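Carbamate kinase (PDB 2E9Y) probably catalyses the reversible transfer of a phosphoryl group between ATP and carbamate. Local coordinates at residues 8-13 with 50-55; 111-116 with 187-192. One frame throughout, in Å; residues are numbered along the deposited sequence.

Contacts 1 and 2 are successive parts of one mixed sheet, whose strands here run 6-10, 48-52, 188-191 and 112-119, all parallel. Their centres lie about 10 Å apart. The seam is Ile51, which belongs to contact 1: its N lies 2.6 Å from Val189 O and its O 2.9 Å from Ala191 N, both probable hydrogen bonds into contact 2. The centre of contact 1 is about 5 Å from the centre of the chain, and the contact ends in glycine-containing loops that, as in related amino acid kinases, probably border the phosphoryl-transfer site. Contact 2, its centre about 12 Å from that of the chain, carries the sheet outward to the second subunit.

Contact 1: residues 8-13 with 50-55; sequences VIALGG and VITHGN
Ile9 and Leu11 alternate with Val50 and Thr52 in a regular parallel ladder of backbone hydrogen bonds. Ile9 N donates to Val50 O, Thr52 N donates to Ile9 O, and Leu11 N donates to Thr52 O at 2.9 Å. The strand axes approach to 4.7 Å and diverge by only 19°, and the CA-H groups of Val8 and Ile51 add weaker contacts to the same carbonyls, Val50 O and Ile9 O.

Apolar packing is tightest on the face bearing Ile9 and Ile51. With its CG2 anti to the backbone N, Ile51 presents that methyl to Leu11, and Leu11 CD1 meets Ile51 CG2 at 3.5 Å, closer than usual van der Waals contact, the two side chains crossing obliquely. Ile39 of helix 25-44 covers both. That helix lies in the connection between the neighbouring parallel strands 6-10 and 48-52, so the unit is a beta-alpha-beta crossover, within the amino acid kinase fold.

On the opposite face Val8 CG2 rests 4.2 Å from Val50 CB, and helix 216-226 packs over both residues. Thr52 sets its hydroxyl between the backbone N and the carbonyl carbon (chi1 68°), bringing OG1 to 3.4 Å from Ala10 CB. The polar need of this buried OG1 is met by a hydrogen bond with Ser220.

Polar links continue past the strands. A water accepts from Gly54 N at 2.8 Å and donates a weak bond to Gly12 O, spanning the two diverging loops. Leu11 O receives Lys216 NZ. The His53 ring turns off toward Ile89 and Leu93 of helix 78-103, fixed by a nearly straight bond (178°) from ND1 to Gly54 O, 2.7 Å away and in the ring plane.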
# COMPACT_ATOMS: atom_id res chain seq x y z
N VAL A 8 -4.06 21.04 -1.01
CA VAL A 8 -4.41 19.68 -0.63
C VAL A 8 -5.78 19.50 -1.26
O VAL A 8 -6.70 20.27 -0.99
CB VAL A 8 -4.49 19.51 0.91
CG1 VAL A 8 -5.16 18.18 1.26
CG2 VAL A 8 -3.09 19.55 1.51
N ILE A 9 -5.91 18.51 -2.14
CA ILE A 9 -7.16 18.26 -2.84
C ILE A 9 -7.76 16.94 -2.37
O ILE A 9 -7.20 15.88 -2.62
CB ILE A 9 -6.92 18.20 -4.37
CG1 ILE A 9 -6.30 19.51 -4.83
CG2 ILE A 9 -8.24 17.94 -5.10
CD1 ILE A 9 -5.79 19.50 -6.26
N ALA A 10 -8.90 17.03 -1.70
CA ALA A 10 -9.59 15.86 -1.18
C ALA A 10 -10.64 15.34 -2.16
O ALA A 10 -11.69 15.95 -2.35
CB ALA A 10 -10.24 16.20 0.16
N LEU A 11 -10.34 14.20 -2.78
CA LEU A 11 -11.25 13.57 -3.73
C LEU A 11 -12.33 12.77 -3.02
O LEU A 11 -12.15 12.33 -1.88
CB LEU A 11 -10.48 12.64 -4.67
CG LEU A 11 -9.38 13.28 -5.52
CD1 LEU A 11 -8.68 12.22 -6.38
CD2 LEU A 11 -10.00 14.35 -6.41
N GLY A 12 -13.46 12.59 -3.69
CA GLY A 12 -14.57 11.84 -3.13
C GLY A 12 -14.79 10.52 -3.85
O GLY A 12 -13.99 10.12 -4.70
N GLY A 13 -15.88 9.84 -3.53
CA GLY A 13 -16.17 8.56 -4.16
C GLY A 13 -16.29 8.60 -5.68
O GLY A 13 -15.89 7.64 -6.35
N VAL A 50 -1.26 17.70 -3.13
CA VAL A 50 -1.22 16.51 -2.30
C VAL A 50 -2.67 16.09 -2.43
O VAL A 50 -3.58 16.78 -1.97
CB VAL A 50 -0.89 16.83 -0.83
CG1 VAL A 50 -1.02 15.55 0.00
CG2 VAL A 50 0.52 17.37 -0.72
N ILE A 51 -2.88 14.96 -3.10
CA ILE A 51 -4.20 14.44 -3.36
C ILE A 51 -4.61 13.35 -2.38
O ILE A 51 -3.91 12.35 -2.23
CB ILE A 51 -4.26 13.84 -4.79
CG1 ILE A 51 -3.81 14.89 -5.80
CG2 ILE A 51 -5.65 13.32 -5.09
CD1 ILE A 51 -3.53 14.33 -7.18
N THR A 52 -5.73 13.56 -1.69
CA THR A 52 -6.22 12.56 -0.75
C THR A 52 -7.51 11.99 -1.32
O THR A 52 -8.03 12.49 -2.33
CB THR A 52 -6.53 13.18 0.63
OG1 THR A 52 -7.64 14.06 0.52
CG2 THR A 52 -5.32 13.95 1.14
N HIS A 53 -8.03 10.95 -0.69
CA HIS A 53 -9.25 10.31 -1.17
C HIS A 53 -9.89 9.46 -0.08
O HIS A 53 -9.26 9.17 0.93
CB HIS A 53 -8.92 9.41 -2.36
CG HIS A 53 -7.95 8.31 -2.04
ND1 HIS A 53 -8.33 7.12 -1.45
CD2 HIS A 53 -6.61 8.23 -2.22
CE1 HIS A 53 -7.26 6.36 -1.29
NE2 HIS A 53 -6.21 7.00 -1.75
N GLY A 54 -11.14 9.06 -0.30
CA GLY A 54 -11.84 8.22 0.66
C GLY A 54 -11.60 6.76 0.30
O GLY A 54 -10.88 6.46 -0.66
N ASN A 55 -12.20 5.84 1.05
CA ASN A 55 -12.02 4.41 0.77
C ASN A 55 -13.22 3.59 1.25
O ASN A 55 -13.11 2.39 1.46
CB ASN A 55 -10.76 3.90 1.47
CG ASN A 55 -10.91 3.83 2.98
OD1 ASN A 55 -11.85 4.41 3.54
ND2 ASN A 55 -10.00 3.13 3.64
O HOH W 1 -12.50 8.89 -2.71

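Contact 2: residues 111-116 with 187-192; sequences PVVISR and PAVVAL
Pro111 brings the one ring of this interface, and it crosses the Val189 side chain at about a right angle. Its CG reaches Val189 CG2 at 3.8 Å, while the adjoining CD lies 3.4 Å from Ala188 O. Outside the two segments the ring also touches Ala182 of helix 176-185 and Leu178 of the second subunit.

The same face continues through Val113. Its CG2 meets Val189 CG1 at 3.9 Å, its CB faces Ala191 CB at 4.0 Å, and Ile179 of helix 176-185 packs against Val113 and Ala191. On the other face the isopropyl groups of Val112 and Val190 run alongside each other with like orientation, and the Val112 side chain also packs on Ile114 of the second subunit.

The backbone evidence is for a short parallel pairing within the mixed sheet of the amino acid kinase fold: Val190 N donates to Pro111 O, and Val113 N to Val190 O at 2.8 Å. Beyond this the ladder opens, with Val113 O and Leu192 N 4.2 Å apart, and strand 112-119 is interrupted.

Ser115 spans that opening. Its OG, swung beside its own backbone N (chi1 -57°), donates to Val113 O at 2.6 Å from above the carbonyl plane (56° out of it) and accepts from Leu192 N at 3.1 Å with a nearly straight N-H (165°). An alanine here would lose both bonds, and would probably leave Leu192 N and Val113 O without these mates.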
# COMPACT_ATOMS: atom_id res chain seq x y z
N PRO A 111 4.22 9.71 -6.34
CA PRO A 111 4.35 8.80 -5.20
C PRO A 111 3.04 8.61 -4.45
O PRO A 111 2.17 9.48 -4.49
CB PRO A 111 5.39 9.50 -4.33
CG PRO A 111 5.04 10.96 -4.55
CD PRO A 111 4.84 11.01 -6.06
N VAL A 112 2.90 7.46 -3.79
CA VAL A 112 1.73 7.16 -2.97
C VAL A 112 2.32 6.98 -1.57
O VAL A 112 3.13 6.08 -1.34
CB VAL A 112 1.03 5.84 -3.41
CG1 VAL A 112 -0.07 5.48 -2.43
CG2 VAL A 112 0.45 6.01 -4.81
N VAL A 113 1.94 7.85 -0.65
CA VAL A 113 2.49 7.77 0.70
C VAL A 113 1.58 7.00 1.65
O VAL A 113 0.43 7.40 1.87
CB VAL A 113 2.75 9.17 1.29
CG1 VAL A 113 3.46 9.05 2.64
CG2 VAL A 113 3.58 10.01 0.32
N ILE A 114 2.08 5.90 2.20
CA ILE A 114 1.30 5.17 3.17
C ILE A 114 1.26 6.04 4.41
O ILE A 114 2.28 6.47 4.91
CB ILE A 114 1.99 3.84 3.49
CG1 ILE A 114 2.10 2.92 2.25
CG2 ILE A 114 1.22 3.07 4.57
CD1 ILE A 114 0.75 2.73 1.54
N SER A 115 0.02 6.32 4.84
CA SER A 115 -0.18 7.42 5.79
C SER A 115 -0.94 6.98 7.06
O SER A 115 -1.99 6.36 7.00
CB SER A 115 -0.95 8.51 5.07
OG SER A 115 -0.21 8.89 3.91
N ARG A 116 -0.35 7.32 8.23
CA ARG A 116 -1.04 7.07 9.50
C ARG A 116 -1.52 8.38 10.12
O ARG A 116 -0.92 9.42 9.93
CB ARG A 116 -0.06 6.43 10.48
CG ARG A 116 0.37 5.00 10.12
CD ARG A 116 1.66 4.60 10.84
NE ARG A 116 2.73 5.53 10.46
CZ ARG A 116 3.93 5.46 11.07
NH1 ARG A 116 4.19 4.56 12.01
NH2 ARG A 116 4.89 6.32 10.69
N PRO A 187 5.03 17.41 -8.14
CA PRO A 187 3.87 18.30 -8.15
C PRO A 187 2.56 17.58 -7.85
O PRO A 187 1.53 18.23 -7.63
CB PRO A 187 3.90 18.89 -9.56
CG PRO A 187 4.43 17.74 -10.37
CD PRO A 187 5.58 17.25 -9.51
N ALA A 188 2.59 16.25 -7.86
CA ALA A 188 1.41 15.45 -7.57
C ALA A 188 1.79 14.31 -6.63
O ALA A 188 2.60 13.45 -6.99
CB ALA A 188 0.81 14.90 -8.85
N VAL A 189 1.21 14.32 -5.44
CA VAL A 189 1.48 13.30 -4.43
C VAL A 189 0.15 12.77 -3.91
O VAL A 189 -0.75 13.54 -3.60
CB VAL A 189 2.26 13.90 -3.22
CG1 VAL A 189 2.41 12.87 -2.12
CG2 VAL A 189 3.63 14.40 -3.68
N VAL A 190 0.03 11.44 -3.82
CA VAL A 190 -1.20 10.83 -3.31
C VAL A 190 -0.92 10.40 -1.88
O VAL A 190 0.07 9.72 -1.61
CB VAL A 190 -1.60 9.58 -4.14
CG1 VAL A 190 -2.83 8.91 -3.52
CG2 VAL A 190 -1.91 9.99 -5.57
N ALA A 191 -1.78 10.81 -0.95
CA ALA A 191 -1.57 10.45 0.45
C ALA A 191 -2.84 10.47 1.27
O ALA A 191 -3.91 10.86 0.79
CB ALA A 191 -0.53 11.40 1.07
N LEU A 192 -2.72 10.03 2.51
CA LEU A 192 -3.82 10.01 3.45
C LEU A 192 -5.05 9.30 2.88
O LEU A 192 -6.18 9.72 3.10
CB LEU A 192 -4.17 11.45 3.86
CG LEU A 192 -4.66 11.71 5.29
CD1 LEU A 192 -3.75 11.00 6.28
CD2 LEU A 192 -4.67 13.21 5.56